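Local coordinates for nitrite transporter NirC (Salmonella enterica subsp. enterica serovar Typhimurium, PDB 4FC4), which carries nitrite in both directions across the bacterial cytoplasmic membrane as a pentameric channel of the formate/nitrite transporter family, at residues B[106-109]-B[110-114]; B[175-178]-B[179-183]; B[227-230]-B[231-235]. One frame throughout, in Å; residues are numbered along the deposited sequence.

Contact 1 of 3, residues B[106-109]-B[110-114]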
loop_
_atom_site.group_PDB
_atom_site.type_symbol
_atom_site.label_atom_id
_atom_site.label_comp_id
_atom_site.label_asym_id
_atom_site.label_seq_id
_atom_site.Cartn_x
_atom_site.Cartn_y
_atom_site.Cartn_z
ATOM N N PRO B 106 -0.363 24.663 -28.036
ATOM C CA PRO B 106 0.920 24.405 -28.732
ATOM C C PRO B 106 2.160 24.849 -27.909
ATOM O O PRO B 106 3.217 24.181 -27.942
ATOM C CB PRO B 106 0.803 25.238 -30.053
ATOM C CG PRO B 106 -0.393 26.140 -29.870
ATOM C CD PRO B 106 -1.303 25.433 -28.878
ATOM N N GLN B 107 2.050 25.983 -27.217
ATOM C CA GLN B 107 3.080 26.390 -26.268
ATOM C C GLN B 107 3.345 25.336 -25.170
ATOM O O GLN B 107 4.523 25.047 -24.866
ATOM C CB GLN B 107 2.677 27.643 -25.536
ATOM C CG GLN B 107 2.337 28.852 -26.381
ATOM C CD GLN B 107 2.385 30.114 -25.515
ATOM O OE1 GLN B 107 2.331 31.205 -26.047
ATOM N NE2 GLN B 107 2.503 29.952 -24.151
ATOM N N THR B 108 2.283 24.803 -24.562
ATOM C CA THR B 108 2.474 23.857 -23.450
ATOM C C THR B 108 3.209 22.656 -24.035
ATOM O O THR B 108 4.167 22.141 -23.469
ATOM C CB THR B 108 1.148 23.410 -22.819
ATOM O OG1 THR B 108 0.275 24.538 -22.614
ATOM C CG2 THR B 108 1.401 22.659 -21.445
ATOM N N TRP B 109 2.732 22.208 -25.185
ATOM C CA TRP B 109 3.355 21.139 -25.941
ATOM C C TRP B 109 4.836 21.387 -26.138
ATOM O O TRP B 109 5.628 20.500 -25.843
ATOM C CB TRP B 109 2.669 21.055 -27.308
ATOM C CG TRP B 109 2.940 19.785 -28.044
ATOM C CD1 TRP B 109 2.178 18.619 -28.032
ATOM C CD2 TRP B 109 4.078 19.488 -28.915
ATOM N NE1 TRP B 109 2.734 17.665 -28.833
ATOM C CE2 TRP B 109 3.878 18.107 -29.387
ATOM C CE3 TRP B 109 5.185 20.221 -29.392
ATOM C CZ2 TRP B 109 4.767 17.494 -30.274
ATOM C CZ3 TRP B 109 6.076 19.586 -30.290
ATOM C CH2 TRP B 109 5.856 18.275 -30.744
ATOM N N LEU B 110 5.214 22.571 -26.671
ATOM C CA LEU B 110 6.616 22.900 -26.945
ATOM C C LEU B 110 7.462 22.886 -25.666
ATOM O O LEU B 110 8.616 22.368 -25.683
ATOM C CB LEU B 110 6.771 24.236 -27.691
ATOM C CG LEU B 110 6.358 24.283 -29.194
ATOM C CD1 LEU B 110 6.380 25.694 -29.765
ATOM C CD2 LEU B 110 7.144 23.333 -30.125
ATOM N N GLY B 111 6.887 23.407 -24.565
ATOM C CA GLY B 111 7.587 23.423 -23.296
ATOM C C GLY B 111 7.830 22.016 -22.797
ATOM O O GLY B 111 8.907 21.690 -22.349
ATOM N N ASN B 112 6.797 21.183 -22.834
ATOM C CA ASN B 112 6.907 19.782 -22.470
ATOM C C ASN B 112 8.026 19.076 -23.245
ATOM O O ASN B 112 8.766 18.269 -22.663
ATOM C CB ASN B 112 5.587 19.085 -22.724
ATOM C CG ASN B 112 4.525 19.467 -21.721
ATOM O OD1 ASN B 112 3.386 19.066 -21.892
ATOM N ND2 ASN B 112 4.885 20.236 -20.652
ATOM N N LEU B 113 8.164 19.430 -24.534
ATOM C CA LEU B 113 9.190 18.842 -25.418
ATOM C C LEU B 113 10.602 19.244 -24.958
ATOM O O LEU B 113 11.450 18.367 -24.753
ATOM C CB LEU B 113 8.926 19.166 -26.903
ATOM C CG LEU B 113 9.897 18.618 -27.977
ATOM C CD1 LEU B 113 9.872 17.076 -28.099
ATOM C CD2 LEU B 113 9.683 19.301 -29.344
ATOM N N VAL B 114 10.813 20.543 -24.718
ATOM C CA VAL B 114 12.058 21.042 -24.154
ATOM C C VAL B 114 12.436 20.289 -22.854
ATOM O O VAL B 114 13.582 19.861 -22.704
ATOM C CB VAL B 114 11.966 22.556 -23.914
ATOM C CG1 VAL B 114 13.102 23.042 -23.013
ATOM C CG2 VAL B 114 11.963 23.331 -25.272
#
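Trp-109 spreads the six-membered half of its indole along the helix surface, where its neighbour Leu-110 and Leu-113, one turn on, meet it. Leu-110 comes in at the edge of the ring system, in its plane, with CD2 lying 3.7 Å from Trp-109 CE3. Leu-113 extends alongside the indole, and its CD2 sits 3.7 Å from Trp-109 CZ3, so the two leucine methyls meet neighbouring carbons of the ring. The indole reaches this place because CG of Trp-109 stands opposite its own backbone N (chi1 -164°), which swings the ring toward the C-terminal end of the helix. Its polar end, NE1, is turned to Thr-230 OG1 on another helix. All of this sits on the membrane-spanning helix 98-125, whose regular i to i+4 bonding continues through the contact: Leu-110 N donates to Pro-106 O at 2.9 Å, and Leu-113 N to Trp-109 O at 3.0 Å. At Pro-106 itself the helix is kinked, since the proline N has no bond to the preceding turn. Gly-111 is buried and its N donates to Gln-107 O. Thr-108 and Asn-112 leave the helix on the same side, yet the Asn-112 amide serves more distant parts of the chain: ND2 bonds to the carbonyls of Ser-31 and Glu-78, while OD1 accepts from the backbone N of Phe-80.

Contact 2 of 3, residues B[175-178]-B[179-183]; sequences EGTA and KFLAI
Lys-179 lays its aliphatic chain back over the backbone of Gly-176, with CB 3.5 Å and CD 3.7 Å from Gly-176 O. Beyond CD the chain bends at chi3 and chi4, carrying NZ round to the side of Glu-175. The two side chains form a long salt bridge of 3.8 Å between Glu-175 OE2 and Lys-179 NZ. The ammonium also donates to the carbonyl oxygens of Thr-174 and Ala-171, oxygens of the preceding residues, which probably help to stabilise the charge. The contact spans the first turn of helix 177-192, and Gly-176 has a positive phi of 51°. Gly-176 O accepts from Lys-179 N at 3.3 Å, with the donor well above the carbonyl plane. The same oxygen lies at the edge of the Phe-180 ring, in its plane, 3.7 Å from CD1. One residue on, Thr-177 O takes Leu-181 N at 3.2 Å nearly straight and Phe-180 N through a weak, bent bond. Around the fivefold assembly this end of the helix meets its copies: Thr-177 packs on Thr-177 of both adjoining subunits, Phe-180 lies against Ala-178 of one of them, and Ala-178 and Ala-182 touch Phe-180 of the other.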
loop_
_atom_site.group_PDB
_atom_site.type_symbol
_atom_site.label_atom_id
_atom_site.label_comp_id
_atom_site.label_asym_id
_atom_site.label_seq_id
_atom_site.Cartn_x
_atom_site.Cartn_y
_atom_site.Cartn_z
ATOM N N GLU B 175 -8.701 13.991 -1.791
ATOM C CA GLU B 175 -7.717 14.628 -0.895
ATOM C C GLU B 175 -6.530 13.695 -0.566
ATOM O O GLU B 175 -6.616 12.471 -0.667
ATOM C CB GLU B 175 -8.451 15.038 0.390
ATOM C CG GLU B 175 -8.588 16.543 0.696
ATOM C CD GLU B 175 -8.622 17.478 -0.524
ATOM O OE1 GLU B 175 -9.738 17.861 -0.918
ATOM O OE2 GLU B 175 -7.547 17.854 -1.066
ATOM N N GLY B 176 -5.398 14.279 -0.209
ATOM C CA GLY B 176 -4.295 13.555 0.381
ATOM C C GLY B 176 -3.871 12.351 -0.385
ATOM O O GLY B 176 -3.610 12.463 -1.580
ATOM N N THR B 177 -3.785 11.191 0.281
ATOM C CA THR B 177 -3.258 9.999 -0.406
ATOM C C THR B 177 -4.112 9.494 -1.619
ATOM O O THR B 177 -3.641 8.803 -2.525
ATOM C CB THR B 177 -2.942 8.888 0.625
ATOM O OG1 THR B 177 -1.752 9.243 1.356
ATOM C CG2 THR B 177 -2.699 7.548 -0.032
ATOM N N ALA B 178 -5.388 9.842 -1.646
ATOM C CA ALA B 178 -6.246 9.231 -2.583
ATOM C C ALA B 178 -5.829 9.797 -3.941
ATOM O O ALA B 178 -5.958 9.116 -4.951
ATOM C CB ALA B 178 -7.690 9.563 -2.218
ATOM N N LYS B 179 -5.277 11.007 -3.963
ATOM C CA LYS B 179 -4.778 11.536 -5.221
ATOM C C LYS B 179 -3.745 10.575 -5.817
ATOM O O LYS B 179 -3.761 10.346 -7.029
ATOM C CB LYS B 179 -4.131 12.922 -5.059
ATOM C CG LYS B 179 -5.118 14.007 -4.747
ATOM C CD LYS B 179 -4.424 15.137 -4.016
ATOM C CE LYS B 179 -4.656 16.491 -4.675
ATOM N NZ LYS B 179 -6.047 16.993 -4.413
ATOM N N PHE B 180 -2.858 10.042 -4.961
ATOM C CA PHE B 180 -1.701 9.272 -5.404
ATOM C C PHE B 180 -2.146 7.919 -5.958
ATOM O O PHE B 180 -1.655 7.481 -6.987
ATOM C CB PHE B 180 -0.745 9.037 -4.265
ATOM C CG PHE B 180 0.100 10.241 -3.846
ATOM C CD1 PHE B 180 -0.457 11.312 -3.118
ATOM C CD2 PHE B 180 1.477 10.209 -4.022
ATOM C CE1 PHE B 180 0.312 12.382 -2.671
ATOM C CE2 PHE B 180 2.258 11.271 -3.597
ATOM C CZ PHE B 180 1.691 12.366 -2.913
ATOM N N LEU B 181 -3.082 7.279 -5.256
ATOM C CA LEU B 181 -3.758 6.086 -5.722
ATOM C C LEU B 181 -4.514 6.251 -7.025
ATOM O O LEU B 181 -4.444 5.342 -7.920
ATOM C CB LEU B 181 -4.677 5.548 -4.648
ATOM C CG LEU B 181 -3.966 4.526 -3.763
ATOM C CD1 LEU B 181 -2.560 4.920 -3.365
ATOM C CD2 LEU B 181 -4.790 4.107 -2.547
ATOM N N ALA B 182 -5.242 7.368 -7.172
ATOM C CA ALA B 182 -5.989 7.582 -8.458
ATOM C C ALA B 182 -5.021 7.591 -9.612
ATOM O O ALA B 182 -5.233 6.948 -10.648
ATOM C CB ALA B 182 -6.783 8.885 -8.432
ATOM N N ILE B 183 -3.949 8.360 -9.425
ATOM C CA ILE B 183 -2.868 8.514 -10.399
ATOM C C ILE B 183 -2.171 7.144 -10.675
ATOM O O ILE B 183 -2.044 6.715 -11.812
ATOM C CB ILE B 183 -1.841 9.568 -9.898
ATOM C CG1 ILE B 183 -2.490 10.980 -9.792
ATOM C CG2 ILE B 183 -0.621 9.543 -10.821
ATOM C CD1 ILE B 183 -1.615 12.029 -9.044
#

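Contact 3 of 3, residues B[227-230]-B[231-235]; sequences LWVT and LGNTL
Leu-231 packs back against Leu-227 and Trp-228, one turn earlier on the transmembrane helix 219-248 of this formate/nitrite transporter fold. Its CB lies 3.7 Å from Leu-227 O, the carbonyl that also receives the Leu-231 N-H in a nearly straight bond (177°). CG comes closer to that oxygen, at 3.4 Å, because a chi1 of -59° sets it beside the backbone N, leaning back toward the N-terminal end of the helix. From there CD1 reaches between two side chains. It meets Leu-227 CD1 at 3.9 Å, and it approaches the benzo part of the indole obliquely, 3.7 Å from Trp-228 CE3. Leu-227 contributes a second hydrophobic touch, its CD2 resting over one face of the Trp-228 ring, offset toward the rim. On the buried side of the helix Asn-233 runs beside Val-229, and its amide ties the helix to helix 150-172 and to the link leading into helix 198-209: ND2 bonds to the carbonyls of Gly-157 and Glu-196, and OD1 accepts from Ser-198 N. Thr-230 keeps its hydroxyl on the turn before, bonded to Leu-226 O, while its carbonyl takes two donors from Thr-234. The backbone N of Thr-234 approaches Thr-230 O at 2.9 Å; the hydroxyl OG1 donates to the same oxygen at 2.7 Å from above the carbonyl plane.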
loop_
_atom_site.group_PDB
_atom_site.type_symbol
_atom_site.label_atom_id
_atom_site.label_comp_id
_atom_site.label_asym_id
_atom_site.label_seq_id
_atom_site.Cartn_x
_atom_site.Cartn_y
_atom_site.Cartn_z
ATOM N N LEU B 227 2.698 13.324 -33.984
ATOM C CA LEU B 227 1.497 13.886 -34.626
ATOM C C LEU B 227 0.213 13.153 -34.257
ATOM O O LEU B 227 -0.657 13.726 -33.614
ATOM C CB LEU B 227 1.622 13.984 -36.142
ATOM C CG LEU B 227 0.359 14.486 -36.865
ATOM C CD1 LEU B 227 -0.011 15.918 -36.432
ATOM C CD2 LEU B 227 0.521 14.406 -38.399
ATOM N N TRP B 228 0.115 11.879 -34.629
ATOM C CA TRP B 228 -1.064 11.067 -34.308
ATOM C C TRP B 228 -1.332 10.821 -32.815
ATOM O O TRP B 228 -2.486 10.865 -32.371
ATOM C CB TRP B 228 -1.063 9.798 -35.169
ATOM C CG TRP B 228 -1.051 10.207 -36.625
ATOM C CD1 TRP B 228 0.015 10.146 -37.517
ATOM C CD2 TRP B 228 -2.143 10.845 -37.379
ATOM N NE1 TRP B 228 -0.346 10.639 -38.740
ATOM C CE2 TRP B 228 -1.627 11.068 -38.730
ATOM C CE3 TRP B 228 -3.461 11.202 -37.084
ATOM C CZ2 TRP B 228 -2.411 11.651 -39.736
ATOM C CZ3 TRP B 228 -4.254 11.758 -38.085
ATOM C CH2 TRP B 228 -3.736 12.006 -39.385
ATOM N N VAL B 229 -0.286 10.642 -32.022
ATOM C CA VAL B 229 -0.465 10.469 -30.563
ATOM C C VAL B 229 -0.978 11.752 -29.914
ATOM O O VAL B 229 -1.899 11.712 -29.122
ATOM C CB VAL B 229 0.792 9.892 -29.913
ATOM C CG1 VAL B 229 0.643 9.750 -28.390
ATOM C CG2 VAL B 229 1.027 8.533 -30.566
ATOM N N THR B 230 -0.435 12.886 -30.325
ATOM C CA THR B 230 -0.953 14.151 -29.833
ATOM C C THR B 230 -2.417 14.408 -30.194
ATOM O O THR B 230 -3.222 14.728 -29.283
ATOM C CB THR B 230 -0.088 15.311 -30.313
ATOM O OG1 THR B 230 1.244 15.077 -29.851
ATOM C CG2 THR B 230 -0.641 16.698 -29.817
ATOM N N LEU B 231 -2.752 14.300 -31.499
ATOM C CA LEU B 231 -4.141 14.473 -31.937
ATOM C C LEU B 231 -5.051 13.518 -31.138
ATOM O O LEU B 231 -6.139 13.908 -30.713
ATOM C CB LEU B 231 -4.327 14.304 -33.453
ATOM C CG LEU B 231 -3.556 15.236 -34.427
ATOM C CD1 LEU B 231 -3.655 14.731 -35.856
ATOM C CD2 LEU B 231 -3.941 16.714 -34.376
ATOM N N GLY B 232 -4.582 12.299 -30.869
ATOM C CA GLY B 232 -5.425 11.321 -30.159
ATOM C C GLY B 232 -5.596 11.687 -28.698
ATOM O O GLY B 232 -6.708 11.614 -28.162
ATOM N N ASN B 233 -4.496 12.056 -28.040
ATOM C CA ASN B 233 -4.545 12.600 -26.671
ATOM C C ASN B 233 -5.590 13.738 -26.569
ATOM O O ASN B 233 -6.337 13.821 -25.563
ATOM C CB ASN B 233 -3.174 13.148 -26.212
ATOM C CG ASN B 233 -2.141 12.070 -25.928
ATOM O OD1 ASN B 233 -0.932 12.373 -25.863
ATOM N ND2 ASN B 233 -2.586 10.816 -25.712
ATOM N N THR B 234 -5.600 14.608 -27.596
ATOM C CA THR B 234 -6.433 15.796 -27.653
ATOM C C THR B 234 -7.920 15.459 -27.794
ATOM O O THR B 234 -8.722 15.979 -27.038
ATOM C CB THR B 234 -5.998 16.714 -28.821
ATOM O OG1 THR B 234 -4.595 16.975 -28.680
ATOM C CG2 THR B 234 -6.763 18.024 -28.812
ATOM N N LEU B 235 -8.273 14.583 -28.736
ATOM C CA LEU B 235 -9.611 13.953 -28.750
ATOM C C LEU B 235 -10.210 13.574 -27.366
ATOM O O LEU B 235 -11.299 14.021 -27.009
ATOM C CB LEU B 235 -9.655 12.704 -29.660
ATOM C CG LEU B 235 -11.042 12.050 -29.677
ATOM C CD1 LEU B 235 -12.101 13.047 -30.138
ATOM C CD2 LEU B 235 -11.100 10.841 -30.596
#

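How the contacts relate
The contacts come in series along the chain: contacts 1 and 3 lie within helices 98-125 and 219-248, contact 2 at the beginning of 177-192. Contacts 1 and 3 are neighbours in space, their centres about 14 Å apart, and touch through a probable hydrogen bond of 3.2 Å between Trp-109 NE1 and Thr-230 OG1, which joins two membrane helices distant in sequence. Contact 2 lies on the opposite side of the chain's centre, about 26 Å from each of the others between centres. It packs against neighbouring subunits of the pentamer, whereas contacts 1 and 3 touch no other protein chain and tie helices together inside one protomer.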